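Long-range contact in Phikz039 (Pseudomonas phage phikz, PDB 3ZBQ), which belongs to the tubulin/FtsZ family as the phage tubulin-like protein PhuZ and is modelled here with GDP bound: residues A[222-236]-A[275-288]. Numbering follows the deposited sequence.
Sequences VQLHVCFDRQEAQAI and QMHFVINGLSIEDI
His225 and Val279 form the middle hydrogen-bonded pair of two antiparallel strands, 222-227 and 275-281, in the C-terminal domain of this tubulin-like fold. Gln223-Asn281 and Cys227-His277 are the flanking pairs. All three are closed in both directions. The straightest bond runs from Val279 N to His225 O (2.9 Å, 179°).

The face with Cys227, His277 and Val279 lies under helix 230-234 and Ile236, and packing here is close. Val279 spreads its two methyls. CG1, anti to the backbone N (chi1 -173°), meets Ile236 CG2 at 3.8 Å. CG2 touches Ala233 CB and Cys227 SG. Ala233 CB also rests on His277 CB, 3.7 Å away. Gln275 and His277 are buried. Gln275 NE2 donates to His277 NE2 in the imidazole plane, while His277 ND1 pairs with Ser244. These two bonds would hold the ring's rotation. Asp229 N-caps the helix: its OD1 accepts from Glu232 N.

The other face carries Val222, Leu224, Val226, Phe278 and Ile280. Leu224 CD1 reaches Phe278 CB, and helix 175-192 covers Phe278.

The side at Phe228 is looser. Phe228 is solvent-exposed and makes an oblique Met-aromatic contact, Met276 SD lying 3.9 Å from Phe228 CE1. Beyond the last strand pair, a water links Phe228 O to Gln275 N.

Ile236 CD1 sits over one face of the His225 ring, toward its rim. Near the start of helix 284-304, Asn281 ND2 gives to Ser284 OG; it also gives to Leu237 O. His225 NE2 donates to Asn281 OD1 at 2.9 Å, within its own ring plane but from above the amide carbonyl plane.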
ATOM      1  N   VAL A 222      -4.302  10.673  -0.656  1.00  5.44           N
ATOM      2  CA  VAL A 222      -4.610  10.884  -2.051  1.00  4.65           C
ATOM      3  C   VAL A 222      -4.379   9.598  -2.824  1.00  5.73           C
ATOM      4  O   VAL A 222      -3.678   8.692  -2.357  1.00  6.17           O
ATOM      5  CB  VAL A 222      -3.776  12.040  -2.631  1.00  5.51           C
ATOM      6  CG1 VAL A 222      -4.225  13.352  -2.006  1.00  5.90           C
ATOM      7  CG2 VAL A 222      -2.290  11.792  -2.376  1.00  4.97           C
ATOM      8  N   GLN A 223      -5.005   9.492  -3.989  1.00  5.80           N
ATOM      9  CA  GLN A 223      -4.909   8.261  -4.763  1.00  5.94           C
ATOM     10  C   GLN A 223      -4.079   8.426  -6.037  1.00  6.79           C
ATOM     11  O   GLN A 223      -4.226   9.412  -6.770  1.00  7.21           O
ATOM     12  CB  GLN A 223      -6.313   7.737  -5.087  1.00  6.79           C
ATOM     13  CG  GLN A 223      -6.328   6.387  -5.760  1.00  7.27           C
ATOM     14  CD  GLN A 223      -7.671   5.705  -5.636  1.00  7.22           C
ATOM     15  OE1 GLN A 223      -8.534   6.153  -4.876  1.00  9.89           O
ATOM     16  NE2 GLN A 223      -7.861   4.631  -6.381  1.00  5.74           N
ATOM     17  N   LEU A 224      -3.196   7.462  -6.287  1.00  5.41           N
ATOM     18  CA  LEU A 224      -2.353   7.471  -7.476  1.00  7.14           C
ATOM     19  C   LEU A 224      -2.907   6.532  -8.530  1.00  7.08           C
ATOM     20  O   LEU A 224      -3.120   5.340  -8.270  1.00  7.19           O
ATOM     21  CB  LEU A 224      -0.922   7.052  -7.137  1.00  5.13           C
ATOM     22  CG  LEU A 224      -0.049   6.733  -8.346  1.00  4.11           C
ATOM     23  CD1 LEU A 224       0.234   8.031  -9.124  1.00  3.55           C
ATOM     24  CD2 LEU A 224       1.243   6.099  -7.882  1.00  5.80           C
ATOM     25  N   HIS A 225      -3.147   7.084  -9.712  1.00  5.09           N
ATOM     26  CA  HIS A 225      -3.634   6.310 -10.843  1.00  6.89           C
ATOM     27  C   HIS A 225      -2.554   6.215 -11.915  1.00  7.77           C
ATOM     28  O   HIS A 225      -2.130   7.235 -12.476  1.00  7.21           O
ATOM     29  CB  HIS A 225      -4.886   6.967 -11.436  1.00  8.07           C
ATOM     30  CG  HIS A 225      -5.953   7.268 -10.427  1.00  9.00           C
ATOM     31  ND1 HIS A 225      -7.004   6.407 -10.174  1.00  9.71           N
ATOM     32  CD2 HIS A 225      -6.134   8.334  -9.612  1.00  9.05           C
ATOM     33  CE1 HIS A 225      -7.783   6.932  -9.244  1.00 11.27           C
ATOM     34  NE2 HIS A 225      -7.279   8.103  -8.889  1.00 10.67           N
ATOM     35  N   VAL A 226      -2.103   4.998 -12.199  1.00  7.08           N
ATOM     36  CA  VAL A 226      -1.134   4.783 -13.266  1.00  7.50           C
ATOM     37  C   VAL A 226      -1.878   4.536 -14.572  1.00  8.39           C
ATOM     38  O   VAL A 226      -2.599   3.548 -14.702  1.00  9.22           O
ATOM     39  CB  VAL A 226      -0.181   3.616 -12.954  1.00  6.86           C
ATOM     40  CG1 VAL A 226       0.814   3.418 -14.103  1.00  8.50           C
ATOM     41  CG2 VAL A 226       0.570   3.876 -11.654  1.00  6.54           C
ATOM     42  N   CYS A 227      -1.715   5.454 -15.522  1.00  7.65           N
ATOM     43  CA  CYS A 227      -2.490   5.428 -16.765  1.00 11.10           C
ATOM     44  C   CYS A 227      -1.572   5.196 -17.955  1.00 12.47           C
ATOM     45  O   CYS A 227      -0.530   5.840 -18.067  1.00 11.61           O
ATOM     46  CB  CYS A 227      -3.239   6.755 -16.951  1.00 10.64           C
ATOM     47  SG  CYS A 227      -4.254   7.247 -15.528  1.00 10.88           S
ATOM     48  N   PHE A 228      -1.965   4.299 -18.858  1.00  9.42           N
ATOM     49  CA  PHE A 228      -1.074   3.902 -19.953  1.00 10.95           C
ATOM     50  C   PHE A 228      -1.393   4.532 -21.311  1.00 14.88           C
ATOM     51  O   PHE A 228      -0.738   4.225 -22.317  1.00 12.58           O
ATOM     52  CB  PHE A 228      -0.973   2.384 -20.042  1.00 12.49           C
ATOM     53  CG  PHE A 228      -0.374   1.764 -18.819  1.00 13.11           C
ATOM     54  CD1 PHE A 228       1.001   1.770 -18.628  1.00 15.20           C
ATOM     55  CD2 PHE A 228      -1.186   1.214 -17.836  1.00 17.28           C
ATOM     56  CE1 PHE A 228       1.559   1.216 -17.491  1.00 16.06           C
ATOM     57  CE2 PHE A 228      -0.634   0.663 -16.693  1.00 15.01           C
ATOM     58  CZ  PHE A 228       0.739   0.653 -16.525  1.00 12.92           C
ATOM     59  N   ASP A 229      -2.373   5.432 -21.327  1.00 15.63           N
ATOM     60  CA  ASP A 229      -2.606   6.297 -22.487  1.00 10.83           C
ATOM     61  C   ASP A 229      -3.266   7.624 -22.084  1.00 13.45           C
ATOM     62  O   ASP A 229      -3.615   7.820 -20.914  1.00 11.92           O
ATOM     63  CB  ASP A 229      -3.414   5.575 -23.576  1.00 11.27           C
ATOM     64  CG  ASP A 229      -4.791   5.135 -23.108  1.00 15.72           C
ATOM     65  OD1 ASP A 229      -5.360   5.746 -22.182  1.00 17.13           O
ATOM     66  OD2 ASP A 229      -5.324   4.168 -23.688  1.00 21.54           O
ATOM     67  N   ARG A 230      -3.436   8.527 -23.050  1.00 13.78           N
ATOM     68  CA  ARG A 230      -3.991   9.847 -22.765  1.00 13.69           C
ATOM     69  C   ARG A 230      -5.392   9.738 -22.193  1.00 11.77           C
ATOM     70  O   ARG A 230      -5.747  10.428 -21.229  1.00 13.90           O
ATOM     71  CB  ARG A 230      -4.027  10.709 -24.037  1.00 14.22           C
ATOM     72  CG  ARG A 230      -4.355  12.178 -23.779  1.00 19.42           C
ATOM     73  CD  ARG A 230      -4.688  12.934 -25.078  1.00 16.17           C
ATOM     74  NE  ARG A 230      -5.980  12.522 -25.633  1.00 20.89           N
ATOM     75  CZ  ARG A 230      -6.137  11.756 -26.713  1.00 22.72           C
ATOM     76  NH1 ARG A 230      -5.082  11.311 -27.387  1.00 21.66           N
ATOM     77  NH2 ARG A 230      -7.359  11.433 -27.123  1.00 23.58           N
ATOM     78  N   GLN A 231      -6.183   8.857 -22.791  1.00 14.74           N
ATOM     79  CA  GLN A 231      -7.586   8.718 -22.441  1.00 17.19           C
ATOM     80  C   GLN A 231      -7.814   8.222 -21.006  1.00 15.86           C
ATOM     81  O   GLN A 231      -8.777   8.631 -20.353  1.00 15.38           O
ATOM     82  CB  GLN A 231      -8.292   7.817 -23.462  1.00 19.01           C
ATOM     83  CG  GLN A 231      -8.212   8.341 -24.906  1.00 18.34           C
ATOM     84  CD  GLN A 231      -6.970   7.869 -25.677  1.00 20.66           C
ATOM     85  OE1 GLN A 231      -5.967   7.459 -25.091  1.00 22.06           O
ATOM     86  NE2 GLN A 231      -7.044   7.929 -27.005  1.00 18.10           N
ATOM     87  N   GLU A 232      -6.931   7.360 -20.510  1.00 13.70           N
ATOM     88  CA  GLU A 232      -7.055   6.873 -19.131  1.00 15.82           C
ATOM     89  C   GLU A 232      -6.757   7.992 -18.137  1.00 12.72           C
ATOM     90  O   GLU A 232      -7.440   8.132 -17.123  1.00 12.87           O
ATOM     91  CB  GLU A 232      -6.141   5.664 -18.874  1.00 15.99           C
ATOM     92  CG  GLU A 232      -6.581   4.380 -19.572  1.00 19.21           C
ATOM     93  CD  GLU A 232      -5.732   3.178 -19.190  1.00 23.09           C
ATOM     94  OE1 GLU A 232      -4.636   3.367 -18.611  1.00 15.10           O
ATOM     95  OE2 GLU A 232      -6.162   2.038 -19.467  1.00 24.39           O
ATOM     96  N   ALA A 233      -5.747   8.800 -18.438  1.00 12.85           N
ATOM     97  CA  ALA A 233      -5.426   9.934 -17.577  1.00 13.12           C
ATOM     98  C   ALA A 233      -6.561  10.953 -17.581  1.00 13.74           C
ATOM     99  O   ALA A 233      -6.890  11.529 -16.548  1.00 14.23           O
ATOM    100  CB  ALA A 233      -4.128  10.586 -17.999  1.00 10.36           C
ATOM    101  N   GLN A 234      -7.151  11.169 -18.754  1.00 14.94           N
ATOM    102  CA  GLN A 234      -8.232  12.141 -18.919  1.00 17.60           C
ATOM    103  C   GLN A 234      -9.446  11.832 -18.042  1.00 17.09           C
ATOM    104  O   GLN A 234     -10.134  12.741 -17.572  1.00 19.46           O
ATOM    105  CB  GLN A 234      -8.655  12.188 -20.390  1.00 18.45           C
ATOM    106  CG  GLN A 234      -9.431  13.425 -20.791  1.00 26.53           C
ATOM    107  CD  GLN A 234      -9.808  13.401 -22.260  1.00 41.81           C
ATOM    108  OE1 GLN A 234     -10.272  12.379 -22.775  1.00 51.03           O
ATOM    109  NE2 GLN A 234      -9.600  14.520 -22.947  1.00 41.93           N
ATOM    110  N   ALA A 235      -9.692  10.545 -17.815  1.00 15.56           N
ATOM    111  CA  ALA A 235     -10.867  10.099 -17.068  1.00 18.06           C
ATOM    112  C   ALA A 235     -10.756  10.346 -15.562  1.00 18.57           C
ATOM    113  O   ALA A 235     -11.748  10.256 -14.836  1.00 21.28           O
ATOM    114  CB  ALA A 235     -11.137   8.627 -17.345  1.00 16.94           C
ATOM    115  N   ILE A 236      -9.550  10.644 -15.085  1.00 15.36           N
ATOM    116  CA  ILE A 236      -9.369  10.888 -13.655  1.00 14.07           C
ATOM    117  C   ILE A 236      -9.967  12.238 -13.249  1.00 16.21           C
ATOM    118  O   ILE A 236      -9.576  13.294 -13.774  1.00 11.74           O
ATOM    119  CB  ILE A 236      -7.887  10.804 -13.234  1.00 10.99           C
ATOM    120  CG1 ILE A 236      -7.265   9.493 -13.717  1.00 10.09           C
ATOM    121  CG2 ILE A 236      -7.751  10.981 -11.713  1.00 10.29           C
ATOM    122  CD1 ILE A 236      -7.945   8.234 -13.189  1.00 10.74           C
ATOM    123  N   GLN A 275       3.054   6.943 -24.175  1.00 15.34           N
ATOM    124  CA  GLN A 275       3.062   7.796 -22.995  1.00 15.38           C
ATOM    125  C   GLN A 275       2.551   7.074 -21.745  1.00 14.19           C
ATOM    126  O   GLN A 275       1.796   6.100 -21.838  1.00 11.43           O
ATOM    127  CB  GLN A 275       2.253   9.068 -23.267  1.00 15.97           C
ATOM    128  CG  GLN A 275       0.836   8.806 -23.744  1.00 19.38           C
ATOM    129  CD  GLN A 275       0.203  10.037 -24.342  1.00 21.22           C
ATOM    130  OE1 GLN A 275       0.533  10.436 -25.462  1.00 25.11           O
ATOM    131  NE2 GLN A 275      -0.704  10.656 -23.597  1.00 11.74           N
ATOM    132  N   MET A 276       2.994   7.540 -20.579  1.00 12.31           N
ATOM    133  CA  MET A 276       2.485   7.036 -19.305  1.00 12.17           C
ATOM    134  C   MET A 276       2.198   8.221 -18.403  1.00  9.66           C
ATOM    135  O   MET A 276       2.951   9.196 -18.402  1.00 10.98           O
ATOM    136  CB  MET A 276       3.504   6.128 -18.611  1.00 13.97           C
ATOM    137  CG  MET A 276       3.654   4.742 -19.195  1.00 17.85           C
ATOM    138  SD  MET A 276       4.554   3.665 -18.053  1.00 16.60           S
ATOM    139  CE  MET A 276       6.115   4.523 -17.905  1.00 17.40           C
ATOM    140  N   HIS A 277       1.122   8.133 -17.631  1.00  9.35           N
ATOM    141  CA  HIS A 277       0.744   9.219 -16.741  1.00  7.04           C
ATOM    142  C   HIS A 277       0.540   8.710 -15.335  1.00  9.96           C
ATOM    143  O   HIS A 277      -0.045   7.650 -15.115  1.00  9.05           O
ATOM    144  CB  HIS A 277      -0.533   9.902 -17.229  1.00  9.43           C
ATOM    145  CG  HIS A 277      -0.456  10.352 -18.651  1.00  8.54           C
ATOM    146  ND1 HIS A 277       0.208  11.500 -19.028  1.00 10.48           N
ATOM    147  CD2 HIS A 277      -0.915   9.785 -19.792  1.00 10.80           C
ATOM    148  CE1 HIS A 277       0.136  11.632 -20.341  1.00 14.19           C
ATOM    149  NE2 HIS A 277      -0.545  10.608 -20.827  1.00 11.53           N
ATOM    150  N   PHE A 278       1.028   9.481 -14.375  1.00  6.78           N
ATOM    151  CA  PHE A 278       0.933   9.082 -12.990  1.00  7.39           C
ATOM    152  C   PHE A 278       0.130  10.172 -12.319  1.00  8.26           C
ATOM    153  O   PHE A 278       0.654  11.238 -12.012  1.00  7.47           O
ATOM    154  CB  PHE A 278       2.339   8.925 -12.416  1.00  5.84           C
ATOM    155  CG  PHE A 278       3.150   7.871 -13.126  1.00  7.83           C
ATOM    156  CD1 PHE A 278       3.793   8.159 -14.329  1.00  7.66           C
ATOM    157  CD2 PHE A 278       3.241   6.581 -12.610  1.00  7.01           C
ATOM    158  CE1 PHE A 278       4.533   7.178 -15.003  1.00  9.32           C
ATOM    159  CE2 PHE A 278       3.975   5.595 -13.284  1.00  8.84           C
ATOM    160  CZ  PHE A 278       4.617   5.896 -14.474  1.00 10.01           C
ATOM    161  N   VAL A 279      -1.163   9.911 -12.147  1.00  6.45           N
ATOM    162  CA  VAL A 279      -2.110  10.968 -11.813  1.00  5.76           C
ATOM    163  C   VAL A 279      -2.559  10.849 -10.377  1.00  7.96           C
ATOM    164  O   VAL A 279      -3.134   9.835  -9.997  1.00  5.35           O
ATOM    165  CB  VAL A 279      -3.360  10.919 -12.719  1.00  7.21           C
ATOM    166  CG1 VAL A 279      -4.248  12.137 -12.451  1.00  9.82           C
ATOM    167  CG2 VAL A 279      -2.953  10.884 -14.183  1.00  8.70           C
ATOM    168  N   ILE A 280      -2.305  11.890  -9.589  1.00  6.25           N
ATOM    169  CA  ILE A 280      -2.720  11.920  -8.189  1.00  6.13           C
ATOM    170  C   ILE A 280      -3.990  12.763  -8.045  1.00  7.90           C
ATOM    171  O   ILE A 280      -4.029  13.910  -8.474  1.00  8.32           O
ATOM    172  CB  ILE A 280      -1.607  12.503  -7.280  1.00  5.54           C
ATOM    173  CG1 ILE A 280      -0.358  11.617  -7.320  1.00  7.48           C
ATOM    174  CG2 ILE A 280      -2.080  12.633  -5.841  1.00  6.34           C
ATOM    175  CD1 ILE A 280       0.838  12.200  -6.569  1.00  6.97           C
ATOM    176  N   ASN A 281      -5.038  12.184  -7.466  1.00  5.68           N
ATOM    177  CA  ASN A 281      -6.224  12.964  -7.101  1.00  6.10           C
ATOM    178  C   ASN A 281      -6.671  12.633  -5.678  1.00  7.25           C
ATOM    179  O   ASN A 281      -6.099  11.759  -5.037  1.00  6.95           O
ATOM    180  CB  ASN A 281      -7.369  12.775  -8.117  1.00  7.43           C
ATOM    181  CG  ASN A 281      -8.128  11.458  -7.935  1.00  9.40           C
ATOM    182  OD1 ASN A 281      -7.643  10.518  -7.295  1.00  8.80           O
ATOM    183  ND2 ASN A 281      -9.322  11.381  -8.525  1.00  9.09           N
ATOM    184  N   GLY A 282      -7.679  13.331  -5.178  1.00  7.20           N
ATOM    185  CA  GLY A 282      -8.137  13.074  -3.827  1.00 10.46           C
ATOM    186  C   GLY A 282      -9.499  12.429  -3.816  1.00 10.76           C
ATOM    187  O   GLY A 282      -9.823  11.632  -2.920  1.00 12.03           O
ATOM    188  N   LEU A 283     -10.303  12.751  -4.823  1.00  9.32           N
ATOM    189  CA  LEU A 283     -11.712  12.353  -4.833  1.00  9.95           C
ATOM    190  C   LEU A 283     -11.919  10.841  -4.804  1.00 10.60           C
ATOM    191  O   LEU A 283     -12.849  10.346  -4.170  1.00 13.51           O
ATOM    192  CB  LEU A 283     -12.415  12.934  -6.056  1.00 15.07           C
ATOM    193  CG  LEU A 283     -13.939  12.866  -6.044  1.00 19.68           C
ATOM    194  CD1 LEU A 283     -14.486  13.623  -4.839  1.00 19.34           C
ATOM    195  CD2 LEU A 283     -14.505  13.431  -7.344  1.00 22.20           C
ATOM    196  N   SER A 284     -11.053  10.112  -5.498  1.00  8.60           N
ATOM    197  CA  SER A 284     -11.235   8.680  -5.683  1.00 11.14           C
ATOM    198  C   SER A 284     -11.178   7.918  -4.362  1.00  9.48           C
ATOM    199  O   SER A 284     -11.725   6.817  -4.257  1.00 10.02           O
ATOM    200  CB  SER A 284     -10.193   8.134  -6.660  1.00 10.74           C
ATOM    201  OG  SER A 284     -10.415   8.641  -7.965  1.00 11.44           O
ATOM    202  N   ILE A 285     -10.520   8.500  -3.357  1.00  6.48           N
ATOM    203  CA  ILE A 285     -10.465   7.881  -2.024  1.00  7.82           C
ATOM    204  C   ILE A 285     -11.872   7.646  -1.459  1.00  9.45           C
ATOM    205  O   ILE A 285     -12.131   6.635  -0.777  1.00  8.64           O
ATOM    206  CB  ILE A 285      -9.635   8.736  -1.030  1.00  8.28           C
ATOM    207  CG1 ILE A 285      -8.159   8.741  -1.424  1.00  9.15           C
ATOM    208  CG2 ILE A 285      -9.793   8.240   0.402  1.00  9.15           C
ATOM    209  CD1 ILE A 285      -7.581   7.348  -1.618  1.00  6.86           C
ATOM    210  N   GLU A 286     -12.785   8.568  -1.747  1.00 10.06           N
ATOM    211  CA  GLU A 286     -14.184   8.433  -1.318  1.00 10.55           C
ATOM    212  C   GLU A 286     -14.840   7.154  -1.831  1.00 11.66           C
ATOM    213  O   GLU A 286     -15.671   6.544  -1.134  1.00 12.05           O
ATOM    214  CB  GLU A 286     -14.998   9.665  -1.753  1.00 13.96           C
ATOM    215  CG  GLU A 286     -16.521   9.514  -1.674  1.00 10.95           C
ATOM    216  CD  GLU A 286     -17.035   9.249  -0.266  1.00 17.83           C
ATOM    217  OE1 GLU A 286     -16.327   9.572   0.716  1.00 16.10           O
ATOM    218  OE2 GLU A 286     -18.159   8.705  -0.146  1.00 21.14           O
ATOM    219  N   ASP A 287     -14.472   6.729  -3.038  1.00  8.11           N
ATOM    220  CA  ASP A 287     -15.033   5.494  -3.590  1.00 12.69           C
ATOM    221  C   ASP A 287     -14.639   4.263  -2.773  1.00 10.15           C
ATOM    222  O   ASP A 287     -15.441   3.331  -2.593  1.00  9.15           O
ATOM    223  CB  ASP A 287     -14.621   5.308  -5.050  1.00 11.81           C
ATOM    224  CG  ASP A 287     -15.174   6.387  -5.948  1.00 21.15           C
ATOM    225  OD1 ASP A 287     -16.201   7.008  -5.582  1.00 17.66           O
ATOM    226  OD2 ASP A 287     -14.568   6.614  -7.016  1.00 15.69           O
ATOM    227  N   ILE A 288     -13.401   4.255  -2.287  1.00  8.97           N
ATOM    228  CA  ILE A 288     -12.931   3.192  -1.398  1.00  8.14           C
ATOM    229  C   ILE A 288     -13.705   3.221  -0.083  1.00 11.57           C
ATOM    230  O   ILE A 288     -14.173   2.186   0.400  1.00 10.46           O
ATOM    231  CB  ILE A 288     -11.425   3.322  -1.085  1.00  7.72           C
ATOM    232  CG1 ILE A 288     -10.606   3.462  -2.377  1.00  9.60           C
ATOM    233  CG2 ILE A 288     -10.939   2.121  -0.274  1.00  9.02           C
ATOM    234  CD1 ILE A 288      -9.100   3.662  -2.129  1.00 10.25           C
TER
HETATM  235  O   HOH W   1       0.458   5.352 -24.516  1.00 15.57           O